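Local coordinates for uncharacterized NTF2-like protein (Mesorhizobium loti, PDB 3FH1) that is of unknown function but has a SnoaL-like domain of the NTF2 superfamily and is seen here as an assembly of two chains, at residues A[25-30]-A[93-98]; A[82-87]-A[106-111]. One frame throughout, in Å; residues are numbered along the deposited sequence.

Contact 1. Residues A[25-30]-A[93-98]; sequences RFNDVF and ATIRWR
Ile-95 meets Phe-26 with CD1, the end of its longer branch, and Asn-27 with both branches. The apolar part is Ile-95 CD1 against the Phe-26 ring. CD1 lies 4.0 Å from Phe-26 CD2 and 4.1 Å from Phe-26 CE2, coming at the ring obliquely. The ring is brought there with CG anti to the backbone N (chi1 178°). Within the helix, Phe-30 CE2 sits 3.6 Å above the plane of the Phe-26 ring, offset toward its rim.

The second part is a polar group packed on methyls. Asn-27 and Ile-95 reach toward each other from opposite directions. Asn-27 OD1 is 3.5 Å from Ile-95 CD1 and 3.8 Å from Ile-95 CG2. These are van der Waals contacts; no hydrogen bond joins the segments. With an alanine in place of Ile-95, both methyl ends go, and the Phe-26 ring and the Asn-27 amide would probably be left with a gap between helix and sheet. Asn-27 ND2 makes a weak hydrogen bond to Thr-86. The nearest atoms of the Asn-27 side chain and an unidentified ligand, probably from the crystallisation liquor, are about 3 Å apart.

The contact seats helix 16-31 on strand 92-100 in the buried interior of the NTF2-like fold. Trp-70 of helix 63-75 meets Phe-26 edge-to-face, while Leu-83 and Thr-86 of strand 80-89 pack against Ile-95.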
loop_
_atom_site.group_PDB
_atom_site.type_symbol
_atom_site.label_atom_id
_atom_site.label_comp_id
_atom_site.label_asym_id
_atom_site.label_seq_id
_atom_site.Cartn_x
_atom_site.Cartn_y
_atom_site.Cartn_z
ATOM N N ARG A 25 -15.234 0.306 11.321
ATOM C CA ARG A 25 -15.182 -0.409 12.586
ATOM C C ARG A 25 -13.752 -0.873 12.921
ATOM O O ARG A 25 -13.359 -0.819 14.096
ATOM C CB ARG A 25 -16.187 -1.578 12.614
ATOM C CG ARG A 25 -17.684 -1.217 12.498
ATOM C CD ARG A 25 -18.475 -2.511 12.264
ATOM N NE ARG A 25 -19.946 -2.379 12.261
ATOM C CZ ARG A 25 -20.734 -2.607 13.311
ATOM N NH1 ARG A 25 -20.217 -2.955 14.479
ATOM N NH2 ARG A 25 -22.065 -2.452 13.206
ATOM N N PHE A 26 -12.981 -1.314 11.915
ATOM C CA PHE A 26 -11.578 -1.666 12.120
ATOM C C PHE A 26 -10.759 -0.447 12.578
ATOM O O PHE A 26 -10.072 -0.485 13.591
ATOM C CB PHE A 26 -11.003 -2.224 10.832
ATOM C CG PHE A 26 -9.556 -2.572 10.925
ATOM C CD1 PHE A 26 -9.153 -3.756 11.498
ATOM C CD2 PHE A 26 -8.596 -1.724 10.398
ATOM C CE1 PHE A 26 -7.814 -4.091 11.569
ATOM C CE2 PHE A 26 -7.255 -2.030 10.481
ATOM C CZ PHE A 26 -6.846 -3.229 11.041
ATOM N N ASN A 27 -10.895 0.659 11.870
ATOM C CA ASN A 27 -10.162 1.870 12.234
ATOM C C ASN A 27 -10.533 2.365 13.637
ATOM O O ASN A 27 -9.683 2.861 14.386
ATOM C CB ASN A 27 -10.377 2.932 11.162
ATOM C CG ASN A 27 -9.536 2.698 9.920
ATOM O OD1 ASN A 27 -8.479 2.015 9.976
ATOM N ND2 ASN A 27 -9.956 3.302 8.824
ATOM N N ASP A 28 -11.824 2.247 13.996
ATOM C CA ASP A 28 -12.288 2.699 15.308
ATOM C C ASP A 28 -11.625 1.922 16.420
ATOM O O ASP A 28 -11.400 2.465 17.484
ATOM C CB ASP A 28 -13.789 2.544 15.481
ATOM C CG ASP A 28 -14.599 3.626 14.799
ATOM O OD1 ASP A 28 -14.020 4.649 14.371
ATOM O OD2 ASP A 28 -15.840 3.425 14.690
ATOM N N VAL A 29 -11.256 0.662 16.183
ATOM C CA VAL A 29 -10.572 -0.101 17.234
ATOM C C VAL A 29 -9.322 0.661 17.687
ATOM O O VAL A 29 -9.032 0.755 18.881
ATOM C CB VAL A 29 -10.169 -1.510 16.736
ATOM C CG1 VAL A 29 -9.043 -2.132 17.654
ATOM C CG2 VAL A 29 -11.412 -2.409 16.603
ATOM N N PHE A 30 -8.610 1.226 16.727
ATOM C CA PHE A 30 -7.347 1.900 17.008
ATOM C C PHE A 30 -7.561 3.297 17.528
ATOM O O PHE A 30 -6.846 3.734 18.419
ATOM C CB PHE A 30 -6.411 1.831 15.787
ATOM C CG PHE A 30 -6.159 0.440 15.393
ATOM C CD1 PHE A 30 -5.195 -0.305 16.025
ATOM C CD2 PHE A 30 -6.974 -0.177 14.475
ATOM C CE1 PHE A 30 -5.029 -1.647 15.714
ATOM C CE2 PHE A 30 -6.815 -1.527 14.190
ATOM C CZ PHE A 30 -5.829 -2.234 14.806
ATOM N N ALA A 93 -9.300 -2.585 0.346
ATOM C CA ALA A 93 -9.124 -1.245 0.795
ATOM C C ALA A 93 -7.691 -0.973 1.062
ATOM O O ALA A 93 -6.888 -1.873 1.293
ATOM C CB ALA A 93 -9.889 -1.018 2.075
ATOM N N THR A 94 -7.350 0.299 0.971
ATOM C CA THR A 94 -6.034 0.745 1.466
ATOM C C THR A 94 -6.264 1.767 2.595
ATOM O O THR A 94 -7.199 2.553 2.537
ATOM C CB THR A 94 -5.125 1.375 0.352
ATOM O OG1 THR A 94 -5.741 2.558 -0.207
ATOM C CG2 THR A 94 -4.806 0.374 -0.703
ATOM N N ILE A 95 -5.458 1.686 3.638
ATOM C CA ILE A 95 -5.563 2.638 4.754
ATOM C C ILE A 95 -4.194 3.189 4.973
ATOM O O ILE A 95 -3.280 2.452 5.396
ATOM C CB ILE A 95 -6.035 1.995 6.086
ATOM C CG1 ILE A 95 -7.333 1.176 5.870
ATOM C CG2 ILE A 95 -6.183 3.061 7.126
ATOM C CD1 ILE A 95 -7.642 0.211 7.058
ATOM N N ARG A 96 -4.019 4.461 4.591
ATOM C CA ARG A 96 -2.766 5.173 4.902
ATOM C C ARG A 96 -2.888 5.814 6.259
ATOM O O ARG A 96 -3.910 6.402 6.608
ATOM C CB ARG A 96 -2.401 6.216 3.836
ATOM C CG ARG A 96 -1.822 5.623 2.553
ATOM C CD ARG A 96 -1.344 6.769 1.676
ATOM N NE ARG A 96 -2.359 7.661 1.110
ATOM C CZ ARG A 96 -2.462 8.971 1.364
ATOM N NH1 ARG A 96 -1.771 9.547 2.313
ATOM N NH2 ARG A 96 -3.315 9.726 0.675
ATOM N N TRP A 97 -1.799 5.735 7.018
ATOM C CA TRP A 97 -1.720 6.194 8.389
ATOM C C TRP A 97 -0.368 6.724 8.794
ATOM O O TRP A 97 0.631 6.529 8.118
ATOM C CB TRP A 97 -2.155 5.056 9.350
ATOM C CG TRP A 97 -1.531 3.726 9.084
ATOM C CD1 TRP A 97 -2.165 2.657 8.516
ATOM C CD2 TRP A 97 -0.218 3.253 9.455
ATOM N NE1 TRP A 97 -1.331 1.584 8.439
ATOM C CE2 TRP A 97 -0.138 1.907 9.020
ATOM C CE3 TRP A 97 0.889 3.819 10.078
ATOM C CZ2 TRP A 97 1.019 1.139 9.191
ATOM C CZ3 TRP A 97 2.023 3.057 10.233
ATOM C CH2 TRP A 97 2.069 1.746 9.824
ATOM N N ARG A 98 -0.357 7.440 9.919
ATOM C CA ARG A 98 0.846 7.841 10.622
ATOM C C ARG A 98 0.740 7.263 12.033
ATOM O O ARG A 98 -0.256 7.499 12.741
ATOM C CB ARG A 98 0.987 9.353 10.685
ATOM C CG ARG A 98 2.206 9.746 11.499
ATOM C CD ARG A 98 2.427 11.231 11.551
ATOM N NE ARG A 98 2.540 11.901 10.260
ATOM C CZ ARG A 98 3.707 12.105 9.662
ATOM N NH1 ARG A 98 4.833 11.676 10.221
ATOM N NH2 ARG A 98 3.758 12.757 8.516
#

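Contact 2. Residues A[82-87]-A[106-111]; sequences DLEETF and SVRGVN
A classic beta bulge in strand 80-89 carries Glu-84, whose carboxylate forms a salt bridge with Arg-108. Glu-84 and Glu-85 sit together opposite the single residue Arg-96 of the strand between the two segments. The helix-like backbone of Glu-84 (psi -49°) marks the first bulge position. Its side chain then crosses over the middle strand to strand 106-116, where the nearest CA pair, that of Glu-84 and Arg-108, is still 9.1 Å apart.

The two side chains cross at about a right angle. The Glu-84 chain is extended beyond CG. Arg-108 is bent at chi3 (70°), which turns its NE and NH2 edge to the carboxylate. Arg-108 NH2 donates to Glu-84 OE1 at 3.0 Å. The donor lies on the syn side of OE1 but well out of the carboxylate plane, while OE1 stays near the guanidinium plane. Arg-108 NE donates to Glu-84 OE2 at 2.8 Å, although the position of OE2 is less certain. The pair is thus held by two oxygens and two nitrogens, but the flat groups are twisted 40° apart and are not coplanar.

A water sits 2.8 Å from Glu-84 OE1 and 2.9 Å from Gly-109 O. It has other acceptors near by, so which of them it serves is uncertain. Glu-84 OE1 also takes a salt bridge from Arg-96. This shared carboxylate probably offsets the charge of two neighbouring arginines.

The cluster lies at the surface of one chain but at the dimer contact. Arg-108 NH1 forms a salt bridge with Glu-49 of the second subunit, and Tyr-126 of that subunit packs on Arg-108. Within the chain, strand 92-100 is hydrogen-bonded to both flanking strands, 80-89 and 106-116.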
loop_
_atom_site.group_PDB
_atom_site.type_symbol
_atom_site.label_atom_id
_atom_site.label_comp_id
_atom_site.label_asym_id
_atom_site.label_seq_id
_atom_site.Cartn_x
_atom_site.Cartn_y
_atom_site.Cartn_z
ATOM N N ASP A 82 -2.835 8.422 13.323
ATOM C CA ASP A 82 -3.607 9.367 12.550
ATOM C C ASP A 82 -3.920 8.690 11.223
ATOM O O ASP A 82 -3.061 8.079 10.595
ATOM C CB ASP A 82 -2.827 10.623 12.238
ATOM C CG ASP A 82 -2.451 11.422 13.454
ATOM O OD1 ASP A 82 -3.208 11.390 14.436
ATOM O OD2 ASP A 82 -1.402 12.083 13.413
ATOM N N LEU A 83 -5.170 8.772 10.815
ATOM C CA LEU A 83 -5.608 8.255 9.528
ATOM C C LEU A 83 -5.377 9.317 8.467
ATOM O O LEU A 83 -5.880 10.453 8.564
ATOM C CB LEU A 83 -7.085 7.915 9.560
ATOM C CG LEU A 83 -7.416 6.760 10.510
ATOM C CD1 LEU A 83 -8.914 6.614 10.705
ATOM C CD2 LEU A 83 -6.824 5.445 9.947
ATOM N N GLU A 84 -4.652 8.932 7.427
ATOM C CA GLU A 84 -4.415 9.807 6.293
ATOM C C GLU A 84 -5.507 9.643 5.238
ATOM O O GLU A 84 -6.069 10.637 4.757
ATOM C CB GLU A 84 -3.034 9.594 5.676
ATOM C CG GLU A 84 -1.914 9.976 6.583
ATOM C CD GLU A 84 -0.533 9.749 5.935
ATOM O OE1 GLU A 84 -0.471 9.095 4.867
ATOM O OE2 GLU A 84 0.463 10.221 6.503
ATOM N N GLU A 85 -5.806 8.407 4.866
ATOM C CA GLU A 85 -6.814 8.148 3.849
ATOM C C GLU A 85 -7.201 6.701 3.870
ATOM O O GLU A 85 -6.325 5.835 3.878
ATOM C CB GLU A 85 -6.302 8.456 2.439
ATOM C CG GLU A 85 -7.402 8.356 1.362
ATOM C CD GLU A 85 -6.801 8.358 -0.037
ATOM O OE1 GLU A 85 -5.847 7.602 -0.289
ATOM O OE2 GLU A 85 -7.356 9.029 -0.863
ATOM N N THR A 86 -8.500 6.443 3.811
ATOM C CA THR A 86 -9.018 5.090 3.569
ATOM C C THR A 86 -9.673 5.115 2.207
ATOM O O THR A 86 -10.590 5.939 1.978
ATOM C CB THR A 86 -10.070 4.658 4.607
ATOM O OG1 THR A 86 -9.498 4.694 5.919
ATOM C CG2 THR A 86 -10.597 3.285 4.304
ATOM N N PHE A 87 -9.194 4.267 1.316
ATOM C CA PHE A 87 -9.706 4.112 -0.061
ATOM C C PHE A 87 -10.241 2.687 -0.222
ATOM O O PHE A 87 -9.533 1.720 0.087
ATOM C CB PHE A 87 -8.634 4.380 -1.119
ATOM C CG PHE A 87 -9.099 4.035 -2.512
ATOM C CD1 PHE A 87 -9.976 4.870 -3.143
ATOM C CD2 PHE A 87 -8.682 2.858 -3.137
ATOM C CE1 PHE A 87 -10.479 4.563 -4.411
ATOM C CE2 PHE A 87 -9.140 2.532 -4.403
ATOM C CZ PHE A 87 -10.041 3.379 -5.044
ATOM N N SER A 106 7.366 9.260 14.979
ATOM C CA SER A 106 6.276 8.716 14.194
ATOM C C SER A 106 6.831 8.107 12.943
ATOM O O SER A 106 8.012 8.320 12.621
ATOM C CB SER A 106 5.246 9.781 13.813
ATOM O OG SER A 106 5.749 10.688 12.846
ATOM N N VAL A 107 5.992 7.337 12.267
ATOM C CA VAL A 107 6.324 6.778 10.974
ATOM C C VAL A 107 5.038 6.671 10.127
ATOM O O VAL A 107 3.961 6.330 10.624
ATOM C CB VAL A 107 7.055 5.408 11.067
ATOM C CG1 VAL A 107 6.179 4.329 11.769
ATOM C CG2 VAL A 107 7.526 4.945 9.673
ATOM N N ARG A 108 5.129 7.025 8.850
ATOM C CA ARG A 108 4.007 6.800 7.947
ATOM C C ARG A 108 3.992 5.381 7.420
ATOM O O ARG A 108 5.037 4.762 7.198
ATOM C CB ARG A 108 4.044 7.800 6.806
ATOM C CG ARG A 108 4.029 9.254 7.176
ATOM C CD ARG A 108 4.109 10.131 5.950
ATOM N NE ARG A 108 2.897 10.107 5.139
ATOM C CZ ARG A 108 2.887 10.305 3.823
ATOM N NH1 ARG A 108 3.995 10.563 3.175
ATOM N NH2 ARG A 108 1.747 10.272 3.159
ATOM N N GLY A 109 2.788 4.886 7.158
ATOM C CA GLY A 109 2.585 3.515 6.656
ATOM C C GLY A 109 1.279 3.334 5.963
ATOM O O GLY A 109 0.489 4.277 5.777
ATOM N N VAL A 110 1.035 2.100 5.560
ATOM C CA VAL A 110 -0.162 1.762 4.848
ATOM C C VAL A 110 -0.501 0.302 5.125
ATOM O O VAL A 110 0.399 -0.558 5.309
ATOM C CB VAL A 110 0.005 1.960 3.295
ATOM C CG1 VAL A 110 1.086 1.031 2.712
ATOM C CG2 VAL A 110 -1.379 1.876 2.588
ATOM N N ASN A 111 -1.805 0.035 5.180
ATOM C CA ASN A 111 -2.316 -1.321 5.209
ATOM C C ASN A 111 -3.088 -1.598 3.894
ATOM O O ASN A 111 -3.904 -0.764 3.432
ATOM C CB ASN A 111 -3.381 -1.544 6.289
ATOM C CG ASN A 111 -2.826 -1.634 7.672
ATOM O OD1 ASN A 111 -1.718 -1.242 7.950
ATOM N ND2 ASN A 111 -3.623 -2.226 8.576
HETATM O O HOH W 1 1.210 6.877 4.769
#

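In the fold
Strand 92-100 ties the two contacts together. It supplies one side of contact 1 and runs between the two strands of contact 2, so both belong to one sheet, their centres about 7 Å apart. Contact 1 is core: every touching residue is buried, and the helix packs on the sheet through methyls, a ring and an amide. Contact 2 is at the chain surface and joins strand to strand by charge. The change is seen along strand 92-100 itself. Ile-95 serves the helix, while its neighbour Arg-96 joins the ion cluster and packs on the second subunit. Both contacts have segments that reach that subunit, each with an arginine in a salt bridge to it.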